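Local coordinates for DUF2235 domain-containing protein (Pseudomonas aeruginosa, PDB 4O5P), which is the type VI secretion phospholipase effector Tle1, which probably hydrolyses membrane phospholipids of target cells, at residues Ile137-Glu143 and His298-Ala302; Arg244-Trp249 and Thr305-Pro309; Val263-Phe267 and Asp324-Leu328. All coordinates share one frame; numbering follows the deposited sequence.

All three contacts touch helix 238-254, the helix after the probable nucleophile elbow. Contact 1 is buried, its centre about 11 Å from the centre of the chain. It joins helix 139-162 to the end of strand 294-299, mainly by apolar packing. Contact 2 is also buried. It lays the loop 305-309 on helix 238-254 and relies on side-chain to backbone hydrogen bonds. The two meet where Trp301 of contact 1 packs on Ala245 and Trp249. Contact 3 lies farther out, its centre about 27 Å from that of the chain. It combines buried aromatic packing with a water bridge between backbones; Cys325, at its rim, is exposed. Its Phe327 reaches Pro309 and Ala247 of contact 2.

Contact 1 (Ile137-Glu143 and His298-Ala302); sequences IGAEGGE and HMDWA
Apolar packing carries most of this contact between Ala139 and Met299, a selenomethionine. Ala139 CB lies 3.6 Å from Met299 CB. The extended Met299 chain runs past Ala139, and its CE ends 4.0 Å from Ile137 CG2. Trp301 holds its CG between the backbone N and carbonyl carbon, chi1 51°. This swings the indole against the first turn of the helix. Gly142 has no side chain, so the ring comes close to the backbone: CZ2 is 3.9 Å from Gly142 CA. Gly142 C lies over one face and Met299 CB and Ala302 CB over the opposite face, all toward the rim.

The polar part is small. Trp301 NE1 gives a weak, bent hydrogen bond of 2.8 Å to Ala139 O, which sits at the ring edge. The same oxygen accepts the helical bond from Glu143 N. A water donates to Asp300 OD1 at 2.9 Å and weakly to Glu143 OE1. The stronger partner of the Glu143 carboxylate is Thr180, bonded to OE2.

Ala241, Ala245 and Trp249 of helix 238-254 pack against the Trp301 side chain. Backbone bonds tie Ala139 and Asp300 to Leu607 and Gly608, just before strand 609-614, and His298 to Thr610 within it.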
loop_
_atom_site.group_PDB
_atom_site.type_symbol
_atom_site.label_atom_id
_atom_site.label_comp_id
_atom_site.label_asym_id
_atom_site.label_seq_id
_atom_site.Cartn_x
_atom_site.Cartn_y
_atom_site.Cartn_z
ATOM N N ILE A 137 -6.614 8.795 -4.537
ATOM C CA ILE A 137 -6.111 8.869 -3.174
ATOM C C ILE A 137 -4.967 9.861 -3.038
ATOM O O ILE A 137 -3.930 9.721 -3.686
ATOM C CB ILE A 137 -5.654 7.484 -2.675
ATOM C CG1 ILE A 137 -6.506 6.380 -3.320
ATOM C CG2 ILE A 137 -5.692 7.441 -1.150
ATOM C CD1 ILE A 137 -6.893 5.225 -2.397
ATOM N N GLY A 138 -5.169 10.870 -2.195
ATOM C CA GLY A 138 -4.148 11.870 -1.941
ATOM C C GLY A 138 -3.174 11.408 -0.873
ATOM O O GLY A 138 -3.454 10.465 -0.132
ATOM N N ALA A 139 -2.033 12.081 -0.788
ATOM C CA ALA A 139 -0.951 11.675 0.103
ATOM C C ALA A 139 -1.281 11.910 1.581
ATOM O O ALA A 139 -0.786 11.203 2.487
ATOM C CB ALA A 139 0.324 12.413 -0.280
ATOM N N GLU A 140 -2.117 12.916 1.820
ATOM C CA GLU A 140 -2.369 13.363 3.181
ATOM C C GLU A 140 -2.993 12.260 4.037
ATOM O O GLU A 140 -2.713 12.174 5.222
ATOM C CB GLU A 140 -3.210 14.662 3.205
ATOM C CG GLU A 140 -4.708 14.493 2.994
ATOM C CD GLU A 140 -5.117 14.399 1.527
ATOM O OE1 GLU A 140 -4.246 14.529 0.634
ATOM O OE2 GLU A 140 -6.323 14.201 1.267
ATOM N N GLY A 141 -3.806 11.397 3.433
ATOM C CA GLY A 141 -4.415 10.302 4.172
ATOM C C GLY A 141 -3.365 9.354 4.737
ATOM O O GLY A 141 -3.454 8.897 5.906
ATOM N N GLY A 142 -2.353 9.076 3.910
ATOM C CA GLY A 142 -1.226 8.264 4.327
ATOM C C GLY A 142 -0.506 8.931 5.489
ATOM O O GLY A 142 -0.285 8.307 6.542
ATOM N N GLU A 143 -0.140 10.199 5.303
ATOM C CA GLU A 143 0.584 10.918 6.364
ATOM C C GLU A 143 -0.167 10.940 7.695
ATOM O O GLU A 143 0.423 10.737 8.763
ATOM C CB GLU A 143 0.925 12.347 5.921
ATOM C CG GLU A 143 1.446 13.235 7.046
ATOM C CD GLU A 143 1.753 14.654 6.596
ATOM O OE1 GLU A 143 0.851 15.325 6.047
ATOM O OE2 GLU A 143 2.899 15.107 6.792
ATOM N N HIS A 298 5.696 8.198 -6.098
ATOM C CA HIS A 298 5.461 8.282 -4.649
ATOM C C HIS A 298 4.561 9.413 -4.167
ATOM O O HIS A 298 4.639 10.545 -4.659
ATOM C CB HIS A 298 6.783 8.461 -3.903
ATOM C CG HIS A 298 7.738 7.322 -4.038
ATOM N ND1 HIS A 298 7.365 6.068 -4.477
ATOM C CD2 HIS A 298 9.069 7.256 -3.803
ATOM C CE1 HIS A 298 8.425 5.282 -4.508
ATOM N NE2 HIS A 298 9.471 5.977 -4.098
HETATM N N MSE A 299 3.746 9.105 -3.159
HETATM C CA MSE A 299 3.176 10.137 -2.294
HETATM C C MSE A 299 4.339 10.915 -1.669
HETATM O O MSE A 299 5.425 10.350 -1.431
HETATM C CB MSE A 299 2.301 9.501 -1.205
HETATM C CG MSE A 299 0.966 9.009 -1.732
HETATM SE SE MSE A 299 -0.010 7.852 -0.475
HETATM C CE MSE A 299 -1.677 7.742 -1.468
ATOM N N ASP A 300 4.119 12.198 -1.400
ATOM C CA ASP A 300 5.211 13.063 -0.951
ATOM C C ASP A 300 5.922 12.544 0.313
ATOM O O ASP A 300 7.160 12.599 0.405
ATOM C CB ASP A 300 4.758 14.533 -0.813
ATOM C CG ASP A 300 3.534 14.706 0.079
ATOM O OD1 ASP A 300 3.190 13.784 0.851
ATOM O OD2 ASP A 300 2.905 15.786 0.018
ATOM N N TRP A 301 5.163 11.995 1.261
ATOM C CA TRP A 301 5.789 11.563 2.516
ATOM C C TRP A 301 6.679 10.336 2.334
ATOM O O TRP A 301 7.531 10.035 3.188
ATOM C CB TRP A 301 4.736 11.315 3.595
ATOM C CG TRP A 301 3.614 10.426 3.172
ATOM C CD1 TRP A 301 2.374 10.820 2.771
ATOM C CD2 TRP A 301 3.620 8.996 3.110
ATOM N NE1 TRP A 301 1.606 9.727 2.464
ATOM C CE2 TRP A 301 2.349 8.591 2.672
ATOM C CE3 TRP A 301 4.582 8.013 3.389
ATOM C CZ2 TRP A 301 2.010 7.249 2.483
ATOM C CZ3 TRP A 301 4.245 6.685 3.209
ATOM C CH2 TRP A 301 2.967 6.312 2.766
ATOM N N ALA A 302 6.474 9.641 1.212
ATOM C CA ALA A 302 7.144 8.376 0.919
ATOM C C ALA A 302 8.517 8.545 0.277
ATOM O O ALA A 302 9.332 7.610 0.314
ATOM C CB ALA A 302 6.266 7.498 0.020
HETATM O O HOH W 1 1.137 14.114 2.847
#

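Contact 2 (Arg244-Trp249 and Thr305-Pro309); sequences RAFANW and TMRLP
Arg244 bends at chi3 (69°), which turns its guanidinium back onto the carbonyl of Met306. Asn248 holds CG opposite its own carbonyl carbon, chi1 -78°, and this points the amide into the curve of the loop 305-309.

Arg244 grips Met306 O side-on with two nitrogens. NE and NH2 are each 2.9 Å from Met306 O, which is almost coplanar with the guanidinium. NE comes in the carbonyl plane, on a lone pair, whereas NH2 stands above that plane. The outer nitrogens also bind the carbonyls of Asp347 and Ser348, so one arginine ties the loop to strand 346-353.

Asn248 ND2 donates twice. Its bond to Arg307 O is 2.8 Å long and almost straight, 177°. The bond to Thr305 O, 2.9 Å, is more bent and arrives from above the carbonyl plane. Both acceptors lie in the amide plane, which fixes the amide rotation and ties two carbonyls of the loop, two residues apart, to one nitrogen.

Among apolar contacts, Ala247 CB meets Pro309 CG at 3.9 Å, and Met306 CE reaches Ala245 CB. Thr305 CG2 makes a van der Waals contact with Trp249 NE1 at 3.8 Å, oblique to the ring.

The helix belongs to an alpha/beta-hydrolase fold. It follows a probable GxSxG nucleophile elbow at Ser237, which with His379 and Asp281 has the geometry of a Ser-His-Asp triad.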
loop_
_atom_site.group_PDB
_atom_site.type_symbol
_atom_site.label_atom_id
_atom_site.label_comp_id
_atom_site.label_asym_id
_atom_site.label_seq_id
_atom_site.Cartn_x
_atom_site.Cartn_y
_atom_site.Cartn_z
ATOM N N ARG A 244 6.647 1.733 6.697
ATOM C CA ARG A 244 8.050 2.055 6.445
ATOM C C ARG A 244 8.371 3.506 6.785
ATOM O O ARG A 244 9.382 3.803 7.450
ATOM C CB ARG A 244 8.402 1.688 4.998
ATOM C CG ARG A 244 8.296 0.173 4.800
ATOM C CD ARG A 244 8.287 -0.271 3.330
ATOM N NE ARG A 244 9.566 -0.085 2.647
ATOM C CZ ARG A 244 9.870 -0.681 1.500
ATOM N NH1 ARG A 244 8.997 -1.515 0.955
ATOM N NH2 ARG A 244 11.037 -0.459 0.902
ATOM N N ALA A 245 7.491 4.411 6.362
ATOM C CA ALA A 245 7.646 5.808 6.755
ATOM C C ALA A 245 7.561 5.952 8.279
ATOM O O ALA A 245 8.357 6.661 8.878
ATOM C CB ALA A 245 6.603 6.683 6.053
ATOM N N PHE A 246 6.607 5.262 8.901
ATOM C CA PHE A 246 6.477 5.212 10.361
ATOM C C PHE A 246 7.798 4.818 11.032
ATOM O O PHE A 246 8.275 5.499 11.937
ATOM C CB PHE A 246 5.359 4.228 10.731
ATOM C CG PHE A 246 5.291 3.868 12.196
ATOM C CD1 PHE A 246 6.011 2.776 12.697
ATOM C CD2 PHE A 246 4.472 4.578 13.057
ATOM C CE1 PHE A 246 5.934 2.434 14.030
ATOM C CE2 PHE A 246 4.384 4.239 14.401
ATOM C CZ PHE A 246 5.121 3.163 14.894
ATOM N N ALA A 247 8.394 3.724 10.580
ATOM C CA ALA A 247 9.667 3.261 11.129
ATOM C C ALA A 247 10.742 4.343 11.037
ATOM O O ALA A 247 11.445 4.606 12.030
ATOM C CB ALA A 247 10.122 1.982 10.431
ATOM N N ASN A 248 10.871 4.975 9.867
ATOM C CA ASN A 248 11.826 6.088 9.735
ATOM C C ASN A 248 11.544 7.333 10.596
ATOM O O ASN A 248 12.455 7.873 11.242
ATOM C CB ASN A 248 12.009 6.490 8.266
ATOM C CG ASN A 248 12.927 5.539 7.522
ATOM O OD1 ASN A 248 14.025 5.232 7.991
ATOM N ND2 ASN A 248 12.463 5.028 6.384
ATOM N N TRP A 249 10.305 7.813 10.590
ATOM C CA TRP A 249 9.930 8.947 11.445
ATOM C C TRP A 249 10.116 8.631 12.941
ATOM O O TRP A 249 10.455 9.505 13.756
ATOM C CB TRP A 249 8.484 9.387 11.155
ATOM C CG TRP A 249 8.283 9.885 9.744
ATOM C CD1 TRP A 249 9.230 9.954 8.745
ATOM C CD2 TRP A 249 7.062 10.384 9.169
ATOM N NE1 TRP A 249 8.664 10.464 7.598
ATOM C CE2 TRP A 249 7.339 10.730 7.826
ATOM C CE3 TRP A 249 5.766 10.574 9.659
ATOM C CZ2 TRP A 249 6.366 11.260 6.972
ATOM C CZ3 TRP A 249 4.796 11.103 8.806
ATOM C CH2 TRP A 249 5.102 11.429 7.475
ATOM N N THR A 305 11.703 7.775 2.232
ATOM C CA THR A 305 11.274 7.134 3.476
ATOM C C THR A 305 10.880 5.655 3.297
ATOM O O THR A 305 10.447 4.994 4.237
ATOM C CB THR A 305 10.154 7.938 4.175
ATOM O OG1 THR A 305 9.049 8.107 3.283
ATOM C CG2 THR A 305 10.674 9.322 4.588
HETATM N N MSE A 306 11.041 5.124 2.095
HETATM C CA MSE A 306 10.763 3.712 1.891
HETATM C C MSE A 306 11.964 2.869 2.287
HETATM O O MSE A 306 11.832 1.698 2.661
HETATM C CB MSE A 306 10.392 3.445 0.431
HETATM C CG MSE A 306 9.063 4.095 0.016
HETATM SE SE MSE A 306 7.617 3.412 1.136
HETATM C CE MSE A 306 7.506 4.906 2.374
ATOM N N ARG A 307 13.141 3.466 2.155
ATOM C CA ARG A 307 14.393 2.823 2.529
ATOM C C ARG A 307 14.310 2.391 3.990
ATOM O O ARG A 307 14.010 3.218 4.859
ATOM C CB ARG A 307 15.514 3.842 2.362
ATOM C CG ARG A 307 16.892 3.278 2.461
ATOM C CD ARG A 307 17.916 4.403 2.679
ATOM N NE ARG A 307 19.166 3.808 3.117
ATOM C CZ ARG A 307 20.077 3.315 2.285
ATOM N NH1 ARG A 307 19.882 3.389 0.965
ATOM N NH2 ARG A 307 21.182 2.762 2.771
ATOM N N LEU A 308 14.550 1.113 4.274
ATOM C CA LEU A 308 14.409 0.644 5.654
ATOM C C LEU A 308 15.435 1.370 6.545
ATOM O O LEU A 308 16.462 1.840 6.044
ATOM C CB LEU A 308 14.576 -0.872 5.743
ATOM C CG LEU A 308 13.567 -1.846 5.119
ATOM C CD1 LEU A 308 14.011 -3.258 5.422
ATOM C CD2 LEU A 308 12.150 -1.667 5.626
ATOM N N PRO A 309 15.135 1.514 7.852
ATOM C CA PRO A 309 16.078 2.220 8.739
ATOM C C PRO A 309 17.469 1.592 8.738
ATOM O O PRO A 309 17.594 0.360 8.802
ATOM C CB PRO A 309 15.442 2.056 10.129
ATOM C CG PRO A 309 13.981 2.013 9.864
ATOM C CD PRO A 309 13.851 1.245 8.526
#

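Contact 3 (Val263-Phe267 and Asp324-Leu328); sequences VEYRF and DCSFL
Tyr265 N donates to a water at 2.8 Å, and that water donates on to Asp324 O at 3.2 Å. The water thus joins two backbones that make no direct hydrogen bond to each other. The contact belongs to the alpha/beta-hydrolase-like catalytic region. Segment 263-267 leads into the short strand 266-267, which pairs antiparallel with strand 270-280. Segment 324-328 is loop ahead of strand 331-336.

A second water lies in the plane of the Tyr265 ring, near its OH. It donates to Cys325 O, but its distance to the phenol oxygen is too short to be trusted. Cys325 O also lies in the ring plane, at the edge, 3.4 Å from Tyr265 CE1. In another structure of this protein Cys325 is in a disulfide with Cys316; here the bond is absent and Cys316 is not modelled.

Beside the contact, Arg266 NH2 and Glu264 OE1 form a salt bridge of 3.2 Å. The guanidinium group meets this oxygen from above the carboxylate plane.

The loop is also held from outside. Glu311 accepts from the backbone N of both Phe327 and Leu328. The Phe327 side chain packs against Leu250, Gln251 and Thr254 of helix 238-254.

Phe327 holds CG anti to its backbone N, chi1 -178°, which brings its CD1 to 3.7 Å from Tyr265 CG. The two rings lie oblique, planes at 49° and centroids 5.0 Å apart. There is also a CH-pi contact: Phe327 CB stands over the middle of the Tyr265 ring, 3.7 Å from its centroid and 13° off the ring normal.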
loop_
_atom_site.group_PDB
_atom_site.type_symbol
_atom_site.label_atom_id
_atom_site.label_comp_id
_atom_site.label_asym_id
_atom_site.label_seq_id
_atom_site.Cartn_x
_atom_site.Cartn_y
_atom_site.Cartn_z
ATOM N N VAL A 263 25.205 5.464 20.523
ATOM C CA VAL A 263 23.950 5.700 19.815
ATOM C C VAL A 263 22.849 4.759 20.299
ATOM O O VAL A 263 22.993 3.540 20.232
ATOM C CB VAL A 263 24.136 5.532 18.280
ATOM C CG1 VAL A 263 22.798 5.488 17.565
ATOM C CG2 VAL A 263 25.011 6.650 17.713
ATOM N N GLU A 264 21.759 5.322 20.806
ATOM C CA GLU A 264 20.598 4.516 21.187
ATOM C C GLU A 264 19.271 5.144 20.748
ATOM O O GLU A 264 19.232 6.252 20.209
ATOM C CB GLU A 264 20.578 4.214 22.697
ATOM C CG GLU A 264 21.552 5.040 23.528
ATOM C CD GLU A 264 21.627 4.592 24.980
ATOM O OE1 GLU A 264 21.151 3.478 25.313
ATOM O OE2 GLU A 264 22.167 5.367 25.797
ATOM N N TYR A 265 18.184 4.421 20.977
ATOM C CA TYR A 265 16.879 4.935 20.650
ATOM C C TYR A 265 16.010 4.912 21.899
ATOM O O TYR A 265 15.883 3.886 22.577
ATOM C CB TYR A 265 16.286 4.131 19.484
ATOM C CG TYR A 265 17.246 4.077 18.315
ATOM C CD1 TYR A 265 18.215 3.083 18.233
ATOM C CD2 TYR A 265 17.208 5.036 17.312
ATOM C CE1 TYR A 265 19.117 3.032 17.183
ATOM C CE2 TYR A 265 18.107 4.993 16.247
ATOM C CZ TYR A 265 19.059 3.983 16.193
ATOM O OH TYR A 265 19.959 3.924 15.148
ATOM N N ARG A 266 15.455 6.071 22.228
ATOM C CA ARG A 266 14.644 6.201 23.423
ATOM C C ARG A 266 13.393 7.009 23.153
ATOM O O ARG A 266 13.401 7.926 22.328
ATOM C CB ARG A 266 15.458 6.793 24.583
ATOM C CG ARG A 266 16.396 5.756 25.199
ATOM C CD ARG A 266 17.364 6.318 26.203
ATOM N NE ARG A 266 18.336 5.290 26.568
ATOM C CZ ARG A 266 18.203 4.437 27.585
ATOM N NH1 ARG A 266 17.133 4.476 28.369
ATOM N NH2 ARG A 266 19.148 3.540 27.821
ATOM N N PHE A 267 12.328 6.626 23.852
ATOM C CA PHE A 267 11.004 7.196 23.709
ATOM C C PHE A 267 10.596 7.560 25.129
ATOM O O PHE A 267 10.232 6.682 25.931
ATOM C CB PHE A 267 10.059 6.134 23.143
ATOM C CG PHE A 267 8.661 6.620 22.885
ATOM C CD1 PHE A 267 7.695 6.544 23.875
ATOM C CD2 PHE A 267 8.305 7.122 21.631
ATOM C CE1 PHE A 267 6.395 6.967 23.638
ATOM C CE2 PHE A 267 7.008 7.548 21.382
ATOM C CZ PHE A 267 6.047 7.469 22.395
ATOM N N ASP A 324 21.430 -4.334 21.727
ATOM C CA ASP A 324 20.705 -3.140 22.192
ATOM C C ASP A 324 21.154 -1.847 21.499
ATOM O O ASP A 324 20.811 -0.744 21.932
ATOM C CB ASP A 324 20.817 -2.992 23.717
ATOM C CG ASP A 324 22.250 -2.764 24.186
ATOM O OD1 ASP A 324 23.197 -3.140 23.458
ATOM O OD2 ASP A 324 22.435 -2.208 25.294
ATOM N N CYS A 325 21.919 -1.995 20.423
ATOM C CA CYS A 325 22.359 -0.853 19.621
ATOM C C CYS A 325 21.380 -0.577 18.471
ATOM O O CYS A 325 21.358 0.525 17.920
ATOM C CB CYS A 325 23.749 -1.115 19.028
ATOM S SG CYS A 325 25.085 -1.487 20.224
ATOM N N SER A 326 20.579 -1.584 18.114
ATOM C CA SER A 326 19.809 -1.560 16.861
ATOM C C SER A 326 18.371 -1.052 17.010
ATOM O O SER A 326 17.702 -1.318 18.006
ATOM C CB SER A 326 19.800 -2.953 16.208
ATOM O OG SER A 326 21.118 -3.450 16.028
ATOM N N PHE A 327 17.909 -0.322 16.003
ATOM C CA PHE A 327 16.536 0.160 15.973
ATOM C C PHE A 327 15.544 -0.872 15.397
ATOM O O PHE A 327 14.439 -1.060 15.931
ATOM C CB PHE A 327 16.473 1.479 15.209
ATOM C CG PHE A 327 15.102 2.079 15.159
ATOM C CD1 PHE A 327 14.519 2.593 16.306
ATOM C CD2 PHE A 327 14.392 2.118 13.962
ATOM C CE1 PHE A 327 13.250 3.148 16.263
ATOM C CE2 PHE A 327 13.114 2.664 13.914
ATOM C CZ PHE A 327 12.545 3.184 15.058
ATOM N N LEU A 328 15.950 -1.558 14.328
ATOM C CA LEU A 328 15.084 -2.541 13.665
ATOM C C LEU A 328 15.697 -3.929 13.750
ATOM O O LEU A 328 16.796 -4.151 13.239
ATOM C CB LEU A 328 14.869 -2.158 12.190
ATOM C CG LEU A 328 14.140 -3.169 11.302
ATOM C CD1 LEU A 328 12.709 -3.303 11.777
ATOM C CD2 LEU A 328 14.179 -2.724 9.812
HETATM O O HOH W 2 18.974 1.724 21.243
HETATM O O HOH W 3 21.619 2.128 15.072
#